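Side-chain contacts in beta-1,3-1,4-glucanase (Caldicellulosiruptor sp. F32, PDB 5H4R), which probably hydrolyses mixed-linkage beta-1,3-1,4-glucans such as lichenan, as a family 5 glycoside hydrolase, and is captured here with cellotetraose bound: residues 86-91 against 373-378; 96-101 against 358-363; 255-260 against 265-270. The protein carries 1 engineered substitution. All blocks are in the same frame, centred on the assembly; numbering follows the deposited sequence.

Contact 1: residues 86-91 against 373-378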
# COMPACT_ATOMS: atom_id res chain seq x y z
N ILE A 86 14.66 3.25 -10.29
CA ILE A 86 14.40 3.79 -8.96
C ILE A 86 15.01 5.19 -8.83
O ILE A 86 14.42 6.07 -8.20
CB ILE A 86 14.91 2.82 -7.89
CG1 ILE A 86 14.31 1.42 -8.10
CG2 ILE A 86 14.62 3.35 -6.48
CD1 ILE A 86 12.82 1.41 -8.25
N ASP A 87 16.19 5.40 -9.41
CA ASP A 87 16.78 6.75 -9.46
C ASP A 87 15.82 7.75 -10.08
O ASP A 87 15.71 8.89 -9.62
CB ASP A 87 18.05 6.76 -10.29
CG ASP A 87 19.21 5.98 -9.69
OD1 ASP A 87 19.19 5.56 -8.51
OD2 ASP A 87 20.19 5.81 -10.45
N THR A 88 15.15 7.35 -11.16
CA THR A 88 14.21 8.21 -11.86
C THR A 88 13.02 8.57 -10.96
O THR A 88 12.59 9.73 -10.93
CB THR A 88 13.75 7.51 -13.14
OG1 THR A 88 14.88 7.36 -14.01
CG2 THR A 88 12.68 8.32 -13.86
N VAL A 89 12.51 7.59 -10.22
CA VAL A 89 11.41 7.82 -9.28
C VAL A 89 11.83 8.80 -8.18
O VAL A 89 11.11 9.75 -7.87
CB VAL A 89 10.93 6.49 -8.70
CG1 VAL A 89 9.94 6.70 -7.56
CG2 VAL A 89 10.29 5.61 -9.79
N LYS A 90 13.03 8.60 -7.60
CA LYS A 90 13.53 9.55 -6.62
C LYS A 90 13.67 10.95 -7.22
O LYS A 90 13.28 11.94 -6.59
CB LYS A 90 14.87 9.07 -6.07
CG LYS A 90 15.54 10.05 -5.10
CD LYS A 90 14.93 9.96 -3.70
CE LYS A 90 15.63 10.90 -2.70
NZ LYS A 90 17.09 10.68 -2.60
N LYS A 91 14.28 11.05 -8.40
CA LYS A 91 14.52 12.36 -9.00
C LYS A 91 13.23 13.14 -9.22
O LYS A 91 13.24 14.39 -9.20
CB LYS A 91 15.27 12.19 -10.33
CG LYS A 91 15.45 13.45 -11.13
CD LYS A 91 16.47 13.22 -12.25
CE LYS A 91 16.37 14.29 -13.34
NZ LYS A 91 16.48 15.66 -12.79
N GLY A 373 -0.59 3.69 -14.84
CA GLY A 373 0.81 3.98 -15.01
C GLY A 373 1.08 5.47 -15.07
O GLY A 373 0.29 6.26 -15.62
N LEU A 374 2.25 5.85 -14.53
CA LEU A 374 2.83 7.18 -14.67
C LEU A 374 4.19 7.15 -15.35
O LEU A 374 4.41 7.90 -16.32
CB LEU A 374 2.96 7.86 -13.29
CG LEU A 374 1.67 8.01 -12.50
CD1 LEU A 374 1.96 8.63 -11.15
CD2 LEU A 374 0.60 8.83 -13.23
N LEU A 375 5.07 6.29 -14.89
CA LEU A 375 6.40 6.12 -15.46
C LEU A 375 6.37 5.02 -16.52
O LEU A 375 6.01 3.88 -16.21
CB LEU A 375 7.39 5.77 -14.35
CG LEU A 375 8.82 5.58 -14.84
CD1 LEU A 375 9.43 6.85 -15.42
CD2 LEU A 375 9.66 5.04 -13.67
N ASP A 376 6.76 5.34 -17.75
CA ASP A 376 6.98 4.30 -18.76
C ASP A 376 8.32 3.64 -18.44
O ASP A 376 9.39 4.20 -18.70
CB ASP A 376 6.98 4.87 -20.17
CG ASP A 376 7.13 3.79 -21.24
OD1 ASP A 376 6.37 2.79 -21.20
OD2 ASP A 376 8.02 3.90 -22.10
N ARG A 377 8.27 2.44 -17.86
CA ARG A 377 9.50 1.85 -17.34
C ARG A 377 10.51 1.53 -18.44
O ARG A 377 11.72 1.58 -18.19
CB ARG A 377 9.16 0.62 -16.51
CG ARG A 377 8.43 0.97 -15.25
CD ARG A 377 8.22 -0.24 -14.39
NE ARG A 377 7.12 -0.01 -13.46
CZ ARG A 377 6.66 -0.95 -12.63
NH1 ARG A 377 7.22 -2.14 -12.60
NH2 ARG A 377 5.63 -0.68 -11.84
N LYS A 378 10.05 1.20 -19.65
CA LYS A 378 10.99 0.81 -20.70
C LYS A 378 11.86 1.98 -21.16
O LYS A 378 13.02 1.78 -21.54
CB LYS A 378 10.21 0.21 -21.88
CG LYS A 378 11.07 -0.39 -22.99
CD LYS A 378 10.21 -1.20 -23.95
CE LYS A 378 11.04 -2.14 -24.84
NZ LYS A 378 11.50 -1.49 -26.09

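Contact 2: residues 96-101 against 358-363. With BGC (beta-D-glucopyranose), chain B; BGC (beta-D-glucopyranose), chain C.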
# COMPACT_ATOMS: atom_id res chain seq x y z
N THR A 96 9.37 7.76 -1.00
CA THR A 96 8.98 6.44 -0.52
C THR A 96 8.71 5.56 -1.73
O THR A 96 8.11 6.01 -2.70
CB THR A 96 7.71 6.51 0.36
OG1 THR A 96 7.99 7.25 1.55
CG2 THR A 96 7.27 5.13 0.79
N ILE A 97 9.19 4.32 -1.68
CA ILE A 97 8.83 3.30 -2.66
C ILE A 97 8.16 2.16 -1.91
O ILE A 97 8.71 1.65 -0.92
CB ILE A 97 10.06 2.78 -3.44
CG1 ILE A 97 9.61 1.70 -4.43
CG2 ILE A 97 11.09 2.24 -2.50
CD1 ILE A 97 10.56 1.51 -5.55
N ARG A 98 6.97 1.79 -2.36
CA ARG A 98 6.32 0.60 -1.84
C ARG A 98 6.57 -0.53 -2.83
O ARG A 98 6.35 -0.37 -4.04
CB ARG A 98 4.83 0.83 -1.62
CG ARG A 98 4.10 -0.39 -1.06
CD ARG A 98 2.80 0.05 -0.38
NE ARG A 98 1.91 -1.00 0.12
CZ ARG A 98 0.95 -1.58 -0.61
NH1 ARG A 98 0.84 -1.34 -1.90
NH2 ARG A 98 0.12 -2.46 -0.04
N ILE A 99 7.10 -1.64 -2.30
CA ILE A 99 7.45 -2.82 -3.08
C ILE A 99 6.54 -3.95 -2.64
O ILE A 99 6.88 -4.71 -1.72
CB ILE A 99 8.93 -3.18 -2.91
CG1 ILE A 99 9.82 -2.01 -3.34
CG2 ILE A 99 9.26 -4.43 -3.75
CD1 ILE A 99 11.32 -2.20 -2.93
N PRO A 100 5.35 -4.06 -3.22
CA PRO A 100 4.46 -5.17 -2.86
C PRO A 100 5.03 -6.48 -3.37
O PRO A 100 5.55 -6.56 -4.48
CB PRO A 100 3.14 -4.81 -3.56
CG PRO A 100 3.56 -3.96 -4.73
CD PRO A 100 4.76 -3.19 -4.25
N VAL A 101 4.93 -7.52 -2.53
CA VAL A 101 5.49 -8.82 -2.89
C VAL A 101 4.44 -9.90 -2.65
O VAL A 101 3.94 -10.04 -1.53
CB VAL A 101 6.76 -9.15 -2.09
CG1 VAL A 101 7.31 -10.49 -2.56
CG2 VAL A 101 7.80 -8.05 -2.26
N CYS A 358 0.71 7.02 -1.26
CA CYS A 358 1.52 6.35 -2.28
C CYS A 358 0.68 6.01 -3.51
O CYS A 358 -0.29 5.25 -3.40
CB CYS A 358 2.15 5.07 -1.75
SG CYS A 358 3.03 5.26 -0.16
N TRP A 359 1.06 6.54 -4.67
CA TRP A 359 0.37 6.24 -5.92
C TRP A 359 0.67 4.83 -6.41
O TRP A 359 1.82 4.35 -6.37
CB TRP A 359 0.78 7.26 -6.99
CG TRP A 359 0.06 7.10 -8.32
CD1 TRP A 359 0.33 6.17 -9.30
CD2 TRP A 359 -1.02 7.89 -8.81
NE1 TRP A 359 -0.53 6.32 -10.36
CE2 TRP A 359 -1.38 7.37 -10.08
CE3 TRP A 359 -1.73 8.99 -8.30
CZ2 TRP A 359 -2.40 7.92 -10.85
CZ3 TRP A 359 -2.76 9.54 -9.07
CH2 TRP A 359 -3.08 9.01 -10.34
N TRP A 360 -0.36 4.17 -6.92
CA TRP A 360 -0.26 2.82 -7.48
C TRP A 360 0.18 2.93 -8.94
O TRP A 360 -0.63 3.25 -9.81
CB TRP A 360 -1.60 2.11 -7.38
CG TRP A 360 -1.58 0.73 -7.91
CD1 TRP A 360 -2.18 0.28 -9.04
CD2 TRP A 360 -0.91 -0.39 -7.34
NE1 TRP A 360 -1.92 -1.05 -9.22
CE2 TRP A 360 -1.14 -1.49 -8.19
CE3 TRP A 360 -0.13 -0.57 -6.20
CZ2 TRP A 360 -0.64 -2.75 -7.92
CZ3 TRP A 360 0.35 -1.82 -5.93
CH2 TRP A 360 0.11 -2.90 -6.79
N ASP A 361 1.46 2.67 -9.24
CA ASP A 361 1.97 2.76 -10.61
C ASP A 361 2.26 1.35 -11.10
O ASP A 361 3.32 0.78 -10.81
CB ASP A 361 3.21 3.65 -10.70
CG ASP A 361 3.59 3.96 -12.15
OD1 ASP A 361 3.24 3.15 -13.04
OD2 ASP A 361 4.29 4.98 -12.38
N ASN A 362 1.33 0.81 -11.89
CA ASN A 362 1.43 -0.56 -12.38
C ASN A 362 1.98 -0.64 -13.82
O ASN A 362 1.90 -1.70 -14.44
CB ASN A 362 0.08 -1.26 -12.28
CG ASN A 362 -0.98 -0.65 -13.19
OD1 ASN A 362 -0.77 0.41 -13.76
ND2 ASN A 362 -2.11 -1.32 -13.32
N ASN A 363 2.59 0.43 -14.34
CA ASN A 363 3.18 0.46 -15.67
C ASN A 363 2.18 0.12 -16.77
O ASN A 363 2.58 -0.35 -17.84
CB ASN A 363 4.38 -0.48 -15.78
CG ASN A 363 5.32 -0.12 -16.92
OD1 ASN A 363 5.52 1.06 -17.20
ND2 ASN A 363 5.92 -1.13 -17.57
C2 BGC B . -4.42 -3.97 -4.83
C3 BGC B . -3.53 -3.82 -6.05
C4 BGC B . -4.44 -3.50 -7.23
C5 BGC B . -4.90 -2.07 -6.99
C6 BGC B . -5.84 -1.58 -8.10
C1 BGC B . -5.63 -3.03 -4.82
O2 BGC B . -3.63 -3.84 -3.63
O3 BGC B . -2.85 -5.06 -6.24
O4 BGC B . -3.66 -3.58 -8.42
O5 BGC B . -5.54 -1.92 -5.73
O6 BGC B . -6.93 -2.47 -8.35
C2 BGC C . -3.59 -3.90 -10.77
C3 BGC C . -4.18 -4.72 -11.91
C4 BGC C . -4.03 -6.20 -11.60
C5 BGC C . -4.62 -6.51 -10.22
C6 BGC C . -4.39 -7.96 -9.80
C1 BGC C . -4.26 -4.30 -9.47
O2 BGC C . -3.79 -2.51 -11.04
O3 BGC C . -3.46 -4.36 -13.10
O4 BGC C . -4.82 -6.92 -12.56
O5 BGC C . -4.02 -5.69 -9.25
O6 BGC C . -5.19 -8.24 -8.63

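Contact 3: residues 255-260 against 265-270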
# COMPACT_ATOMS: atom_id res chain seq x y z
N LYS A 255 -8.31 -3.65 16.31
CA LYS A 255 -7.38 -3.51 17.42
C LYS A 255 -5.98 -3.24 16.91
O LYS A 255 -5.45 -4.01 16.09
CB LYS A 255 -7.38 -4.77 18.29
CG LYS A 255 -8.68 -5.08 18.97
CD LYS A 255 -8.56 -6.37 19.76
CE LYS A 255 -9.85 -6.71 20.47
NZ LYS A 255 -9.79 -8.05 21.10
N ILE A 256 -5.38 -2.16 17.38
CA ILE A 256 -3.94 -1.97 17.12
C ILE A 256 -3.18 -3.01 17.93
O ILE A 256 -3.41 -3.14 19.14
CB ILE A 256 -3.50 -0.57 17.51
CG1 ILE A 256 -4.24 0.50 16.70
CG2 ILE A 256 -1.97 -0.42 17.29
CD1 ILE A 256 -3.98 1.91 17.19
N PRO A 257 -2.28 -3.79 17.31
CA PRO A 257 -1.53 -4.80 18.07
C PRO A 257 -0.73 -4.19 19.20
O PRO A 257 -0.20 -3.08 19.09
CB PRO A 257 -0.58 -5.41 17.03
CG PRO A 257 -1.08 -5.01 15.74
CD PRO A 257 -1.93 -3.79 15.88
N LYS A 258 -0.61 -4.96 20.27
CA LYS A 258 0.31 -4.63 21.35
C LYS A 258 1.73 -4.77 20.84
O LYS A 258 2.04 -5.70 20.10
CB LYS A 258 0.06 -5.55 22.55
CG LYS A 258 -1.38 -5.58 23.02
CD LYS A 258 -1.93 -4.19 23.35
CE LYS A 258 -1.23 -3.56 24.53
NZ LYS A 258 -1.84 -2.24 24.89
N ASP A 259 2.60 -3.85 21.23
CA ASP A 259 3.94 -3.78 20.68
C ASP A 259 4.94 -3.83 21.81
O ASP A 259 4.84 -3.06 22.77
CB ASP A 259 4.12 -2.51 19.84
CG ASP A 259 5.40 -2.51 19.03
OD1 ASP A 259 6.25 -3.41 19.24
OD2 ASP A 259 5.55 -1.60 18.18
N SER A 260 5.89 -4.75 21.72
CA SER A 260 6.90 -4.87 22.76
C SER A 260 8.06 -3.90 22.58
O SER A 260 8.91 -3.80 23.48
CB SER A 260 7.42 -6.30 22.79
OG SER A 260 8.03 -6.61 21.55
N ASN A 265 4.83 3.89 19.96
CA ASN A 265 4.09 4.44 18.83
C ASN A 265 4.78 4.12 17.49
O ASN A 265 5.05 5.01 16.69
CB ASN A 265 3.90 5.94 19.01
CG ASN A 265 2.77 6.50 18.19
OD1 ASN A 265 1.80 5.81 17.87
ND2 ASN A 265 2.86 7.78 17.85
N ARG A 266 5.07 2.84 17.27
CA ARG A 266 5.79 2.40 16.09
C ARG A 266 4.90 1.59 15.15
O ARG A 266 5.40 0.98 14.21
CB ARG A 266 7.04 1.58 16.49
CG ARG A 266 8.14 2.39 17.19
CD ARG A 266 8.83 3.33 16.21
NE ARG A 266 9.75 4.31 16.79
CZ ARG A 266 11.05 4.40 16.53
NH1 ARG A 266 11.67 3.56 15.70
NH2 ARG A 266 11.74 5.37 17.10
N ILE A 267 3.58 1.59 15.38
CA ILE A 267 2.62 0.91 14.52
C ILE A 267 1.87 1.96 13.71
O ILE A 267 1.29 2.89 14.29
CB ILE A 267 1.63 0.04 15.32
CG1 ILE A 267 2.35 -0.98 16.22
CG2 ILE A 267 0.66 -0.66 14.36
CD1 ILE A 267 3.23 -1.91 15.52
N ILE A 268 1.90 1.81 12.39
CA ILE A 268 1.27 2.73 11.45
C ILE A 268 0.02 2.05 10.90
O ILE A 268 0.06 0.88 10.52
CB ILE A 268 2.22 3.08 10.29
CG1 ILE A 268 3.49 3.78 10.81
CG2 ILE A 268 1.51 3.92 9.25
CD1 ILE A 268 4.53 4.01 9.76
N ILE A 269 -1.09 2.79 10.86
CA ILE A 269 -2.32 2.27 10.27
C ILE A 269 -2.21 2.37 8.76
O ILE A 269 -1.88 3.44 8.23
CB ILE A 269 -3.54 3.05 10.77
CG1 ILE A 269 -3.64 3.06 12.29
CG2 ILE A 269 -4.84 2.48 10.16
CD1 ILE A 269 -3.66 1.72 12.92
N SER A 270 -2.46 1.27 8.07
CA SER A 270 -2.43 1.18 6.61
C SER A 270 -3.85 1.21 6.06
O SER A 270 -4.70 0.41 6.47
CB SER A 270 -1.75 -0.12 6.17
OG SER A 270 -1.85 -0.29 4.77
O HOH W 1 4.52 0.72 19.08

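Contact 1: residues 86-91 against 373-378
Leu375 divides its two methyls between neighbouring residues of helix 83-91, and these apolar touches make up the contact. CD1 of Leu375 lies 3.9 Å from CG2 of Thr88, and CD2 of Leu375 lies 4.0 Å from CG2 of Val89. With CG of Leu375 opposite the backbone N (chi1 180°), the branches are carried toward the helix, so that one methyl faces Thr88 and the other Val89. The patch is small, 104 Å² summed over both sides, with the CA atoms of Val89 and Leu375 8.1 Å apart. Met85 and Trp382 extend it around Leu375, while Val89 also packs on Trp51 and Phe94.

No hydrogen bond crosses the contact; polar groups beside it have partners of their own. Thr88 has its methyl opposite the backbone N (chi1 -64°), which gives CG2 to Leu375 and leaves OG1 to the carbonyl of Gln84 one helical turn back. On the other segment, the guanidinium of Arg377 reaches Thr56 and Gly54.

Helix 83-91 links barrel strands 50-53 and 96-99, and strand 375-376 pairs antiparallel with 381-382. The arrangement thus joins the first beta-alpha-beta crossover of a TIM barrel to a small two-stranded sheet formed after the last barrel strand.

Contact 2: residues 96-101 against 358-363
Arg98 and Trp360 both leave the backbone with CG opposite N (chi1 -179° in each), and the extended arginine chain carries its guanidinium to the indole. NH1 of Arg98 stands 4.1 Å from CZ3 of Trp360, which lies at the guanidinium edge; the two planes are 63° apart, so the groups do not stack. The same indole corner receives Pro100, whose CG is 4.0 Å from CZ3 of Trp360. Nearer the start of strand 96-99, CG2 of Thr96 lies 4.3 Å from SG of Cys358.

The indole also meets the sugar. C3 of the chain B glucose sits 3.6 Å above one face of the Trp360 ring, toward its rim, while NE1 of Trp360 donates to O2 of the chain C glucose (3.0 Å, 151°). Asn362 ND2 adds weak bonds to O2 and O3 of that glucose. Replacing Trp360 with alanine is likely to deprive O2 of the indole N-H and the chain B glucose of the ring face beneath its C3.

Salt bridges to Glu184 and Glu326 and a bond to Asn52 hold the Arg98 guanidinium. Strands 96-99 and 356-361 flank strand 50-53 in the closed barrel, with Cys358 and Trp360 touching its Asn52, while helix 116-131 packs on Ile97 and Ile99.

Contact 3: residues 255-260 against 265-270
Ile267, on barrel strand 267-272 of the TIM barrel, is the bump, and the hollow that takes it is formed by Ile256, Pro257 and Asp259 of the loop leading to that strand. The touching parts run nearly antiparallel, with 163° between their directions and no direct hydrogen bond.

On one flank, CG2 of Ile256 lies 3.9 Å from CG2 of Ile267, the two side chains lying alongside and pointing opposite ways. CD of Pro257 approaches CG2 of Ile267 at 4.3 Å. The other branch of Ile256 goes further along the strand: CG1 comes within 4.0 Å of CD1 of Ile269, the two side chains meeting nearly perpendicularly. Ile256 thus bridges two alternate residues of the strand. On the other flank Ile267 turns CD1 toward the carboxylate, 3.5 Å from OD2 of Asp259. Behind the loop, Pro257 rests on Gln219 and Val222 of helix 205-226, and Arg226 of that helix forms a salt bridge with Asp259.

Asp259 has CG opposite its backbone N (chi1 -170°), which brings OD2 beside Arg266, just before the strand. There a single water donates to OD2 of Asp259 at 2.7 Å and accepts from the backbone N of Arg266 at 2.8 Å.

Overall arrangement
Contacts 1 and 2 are neighbours, their centres 11 Å apart, and Asp361 joins them: its OD2 lies 2.9 Å from the Leu375 N, probably as a hydrogen bond. Contact 2 is the one that meets the glycan, in a pocket that also includes Glu326 and the engineered Gln188. Through Asp361, contact 1 lies next to the segment that carries Trp360 and Asn362 into this pocket. Contact 3 stands apart, its centre 32 Å from that of contact 1 across the centre of the chain and 22 Å from that of contact 2. It shares the barrel sheet with contact 2, their nearest atoms about 6 Å apart, but the Ile269 side chain remains about 14 Å from a bound glucose.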